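Local coordinates for cellulose-binding protein (Saccharophagus degradans, PDB 2YHG), which is of unconfirmed function but may hydrolyse glycosyl compounds, this fragment holding the nucleoside hydrolase-like and C-terminal domains of a longer cellulose-binding protein, at residues K126-A129 / G130-L133; C68-K71 / S72-N75. All blocks are in the same frame, centred on the assembly; numbering follows the deposited sequence. Where two conformers were deposited one is given.

Overall arrangement
Both interactions are local contacts within the nucleoside hydrolase-like domain, on the same side of the chain's centre, with their own centres about 16 Å apart and their nearest atoms about 9 Å apart. Interaction 2 comes first along the chain, in the loop that runs from strand 58-64 to helix 77-93; interaction 1 follows, where the loop after strand 110-112 turns into helix 129-139. Strands 58-64 and 110-112 are neighbours in the parallel six-stranded sheet, 110-112 at its edge, so the two contacts lie in connections that leave neighbouring strands. The Lys70 side chain of interaction 2 comes to about 8 Å from a calcium ion whose ligands include Asp36 and Asp43, whereas interaction 1 starts a helix away from the metal sites.

Interaction 1 of 2, residues K126-A129 / G130-L133; sequences KDSA and GSNL
Ser128 and Ser131 exchange side-chain-to-backbone hydrogen bonds in both directions. Ser128 OG accepts from Ser131 N at 3.0 Å, and Ser131 OG accepts from Ser128 N at 2.9 Å along a nearly straight N-H line. Each hydroxyl stands between its own backbone N and carbonyl carbon (chi1 61° and 65°), which turns it back onto the other residue's N-H. Ser128 OG has a further partner in Gln114 OE1, from the loop that follows strand 110-112. This reciprocal pair is a capping box: Ser128 is the N-cap of helix 129-139, and its side chain satisfies an amide that has no preceding turn to bond to. Backbone bonds take over at once, Asn132 N to Ser128 O (3.0 Å) and Leu133 N to Ala129 O (2.9 Å).

Water joins Asp127 to the first turn. One molecule donates to Asn132 OD1 at 2.8 Å and weakly to Asp127 OD1, and lies 2.6 Å from Ser131 OG; a second bridges Asp127 OD2 and Asn132 ND2. The carboxylate and amide planes stand 69° apart, linked by these waters. Helix 155-167 supplies their direct partners: Lys163 NZ makes a salt bridge to Asp127 OD2 and a hydrogen bond to Asn132 OD1, while Gln159 NE2 donates to Asp127 OD1.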
# COMPACT_ATOMS: atom_id res chain seq x y z
N LYS A 126 -16.24 -16.61 18.11
CA LYS A 126 -15.73 -15.25 18.05
C LYS A 126 -15.67 -14.69 16.63
O LYS A 126 -15.00 -13.70 16.37
CB LYS A 126 -14.38 -15.15 18.77
CG LYS A 126 -14.52 -15.59 20.21
CD LYS A 126 -13.29 -15.36 21.05
CE LYS A 126 -13.56 -15.66 22.51
NZ LYS A 126 -12.36 -15.57 23.36
N ASP A 127 -16.44 -15.26 15.71
CA ASP A 127 -16.46 -14.66 14.38
C ASP A 127 -17.02 -13.23 14.43
O ASP A 127 -17.93 -12.93 15.24
CB ASP A 127 -17.37 -15.44 13.44
CG ASP A 127 -16.85 -16.79 13.05
OD1 ASP A 127 -15.63 -17.06 13.10
OD2 ASP A 127 -17.71 -17.58 12.53
N SER A 128 -16.53 -12.38 13.54
CA SER A 128 -17.08 -11.08 13.34
C SER A 128 -17.51 -10.89 11.90
O SER A 128 -17.11 -11.64 11.00
CB SER A 128 -16.06 -10.00 13.74
OG SER A 128 -14.89 -10.09 12.95
N ALA A 129 -18.25 -9.81 11.65
CA ALA A 129 -18.52 -9.43 10.27
C ALA A 129 -17.22 -9.27 9.50
O ALA A 129 -17.10 -9.71 8.36
CB ALA A 129 -19.36 -8.18 10.21
N GLY A 130 -16.23 -8.66 10.13
CA GLY A 130 -14.96 -8.44 9.46
C GLY A 130 -14.17 -9.70 9.18
O GLY A 130 -13.59 -9.85 8.11
N SER A 131 -14.14 -10.64 10.13
CA SER A 131 -13.41 -11.86 9.89
C SER A 131 -14.07 -12.65 8.77
O SER A 131 -13.40 -13.19 7.91
CB SER A 131 -13.22 -12.68 11.18
OG SER A 131 -14.42 -13.16 11.72
N ASN A 132 -15.39 -12.72 8.80
CA ASN A 132 -16.09 -13.41 7.72
C ASN A 132 -15.89 -12.69 6.39
O ASN A 132 -15.81 -13.38 5.35
CB ASN A 132 -17.59 -13.52 8.03
CG ASN A 132 -17.90 -14.55 9.08
OD1 ASN A 132 -17.09 -15.43 9.37
ND2 ASN A 132 -19.09 -14.44 9.66
N LEU A 133 -15.81 -11.37 6.37
CA LEU A 133 -15.57 -10.62 5.15
C LEU A 133 -14.22 -11.00 4.55
O LEU A 133 -14.09 -11.20 3.34
CB LEU A 133 -15.67 -9.11 5.46
CG LEU A 133 -15.43 -8.12 4.30
CD1 LEU A 133 -15.92 -6.76 4.69
CD2 LEU A 133 -13.93 -7.98 3.95
O HOH W 1 -14.70 -15.62 10.79
O HOH W 2 -20.06 -16.48 11.60

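Interaction 2 of 2, residues C68-K71 / S72-N75; sequences CWKK and STSN
Lys70, in the one of its two modelled conformers described here, folds its side chain forward along the loop, and its ammonium group meets the backbone of Ser72 two residues on. In this copy the carbonyl O of Ser72 accepts a hydrogen bond from Lys70 NZ at 3.0 Å; the nitrogen lies in the carbonyl plane on a lone pair, with a C=O...N angle of 138°. CG starts anti to the backbone N, but the chain then bends at chi2 (127°), an angle off the usual staggered values, and again at chi4 (-55°), so that it curls back round the oxygen, with Lys70 CG at 3.7 Å and CE at 3.6 Å from Ser72 O. The CB of Ser72 points away from 68-71.

Thr73 is met next, its side chain crossing that of Lys70 at about a right angle. OG1 lies 3.2 Å from Lys70 NZ, a spacing whose angle is too poor for a hydrogen bond, and CB is 3.4 Å from the same nitrogen. Water makes the connection instead: one molecule accepts from Thr73 OG1 at 2.7 Å and, weakly, from Lys70 NZ. The backbone of Thr73 is hydrogen-bonded to Arg115, in the loop after strand 110-112, and Lys71, whose CB bond leads away from 72-75, makes a cation-pi contact with Tyr117 of that same loop.

In the conformer described, Lys70 NZ also makes a weak hydrogen bond to Met37 O, and the lysine side chain comes to about 4 Å from that of the calcium ligand Asp36. The folded lysine thus lies close to the calcium site, consistent with a place in its second shell; the ligands Asp36 and Trp151 of that site follow parallel strands 30-35 and 146-150, as in nucleoside hydrolase-like folds.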
# COMPACT_ATOMS: atom_id res chain seq x y z
N CYS A 68 -3.32 -3.04 20.81
CA CYS A 68 -2.88 -2.85 22.17
C CYS A 68 -3.01 -1.42 22.67
O CYS A 68 -2.95 -1.21 23.88
CB CYS A 68 -1.54 -3.49 22.47
SG CYS A 68 -0.08 -3.09 21.65
N TRP A 69 -3.25 -0.46 21.78
CA TRP A 69 -3.54 0.91 22.17
C TRP A 69 -5.04 1.20 22.28
O TRP A 69 -5.41 2.30 22.70
CB TRP A 69 -2.91 1.89 21.19
CG TRP A 69 -1.41 1.78 21.12
CD1 TRP A 69 -0.70 1.40 20.04
CD2 TRP A 69 -0.47 2.06 22.16
NE1 TRP A 69 0.64 1.40 20.34
CE2 TRP A 69 0.80 1.80 21.64
CE3 TRP A 69 -0.57 2.47 23.49
CZ2 TRP A 69 1.98 1.93 22.40
CZ3 TRP A 69 0.60 2.59 24.26
CH2 TRP A 69 1.84 2.35 23.69
N LYS A 70 -5.89 0.23 21.95
CA LYS A 70 -7.34 0.39 22.00
C LYS A 70 -7.93 -1.01 22.06
O LYS A 70 -8.27 -1.60 21.03
CB LYS A 70 -7.82 1.15 20.75
CG LYS A 70 -9.37 1.23 20.60
CD LYS A 70 -9.87 2.65 20.42
CE LYS A 70 -11.33 2.78 20.86
NZ LYS A 70 -12.21 1.80 20.17
N LYS A 71 -8.03 -1.57 23.27
CA LYS A 71 -8.31 -2.98 23.42
C LYS A 71 -9.76 -3.37 23.31
O LYS A 71 -10.06 -4.57 23.26
CB LYS A 71 -7.69 -3.52 24.71
CG LYS A 71 -6.16 -3.56 24.66
CD LYS A 71 -5.57 -4.29 25.83
CE LYS A 71 -4.11 -4.56 25.62
NZ LYS A 71 -3.51 -5.35 26.73
N SER A 72 -10.66 -2.40 23.26
CA SER A 72 -12.09 -2.67 23.10
C SER A 72 -12.67 -1.68 22.10
O SER A 72 -12.29 -0.51 22.10
CB SER A 72 -12.77 -2.52 24.46
OG SER A 72 -14.17 -2.76 24.38
N THR A 73 -13.62 -2.14 21.31
CA THR A 73 -14.36 -1.24 20.44
C THR A 73 -15.80 -1.80 20.29
O THR A 73 -16.04 -2.96 20.56
CB THR A 73 -13.64 -1.09 19.11
OG1 THR A 73 -14.22 0.00 18.42
CG2 THR A 73 -13.64 -2.35 18.28
N SER A 74 -16.70 -0.92 19.89
CA SER A 74 -18.12 -1.28 19.89
C SER A 74 -18.91 -0.87 18.67
O SER A 74 -20.00 -1.39 18.51
CB SER A 74 -18.81 -0.74 21.11
OG SER A 74 -18.75 0.65 21.17
N ASN A 75 -18.46 0.06 17.86
CA ASN A 75 -19.26 0.52 16.73
C ASN A 75 -18.33 1.13 15.69
O ASN A 75 -17.11 1.25 15.92
CB ASN A 75 -20.32 1.52 17.20
CG ASN A 75 -19.71 2.73 17.84
OD1 ASN A 75 -18.97 3.45 17.18
ND2 ASN A 75 -19.92 2.91 19.13
O HOH W 3 -11.96 0.75 17.13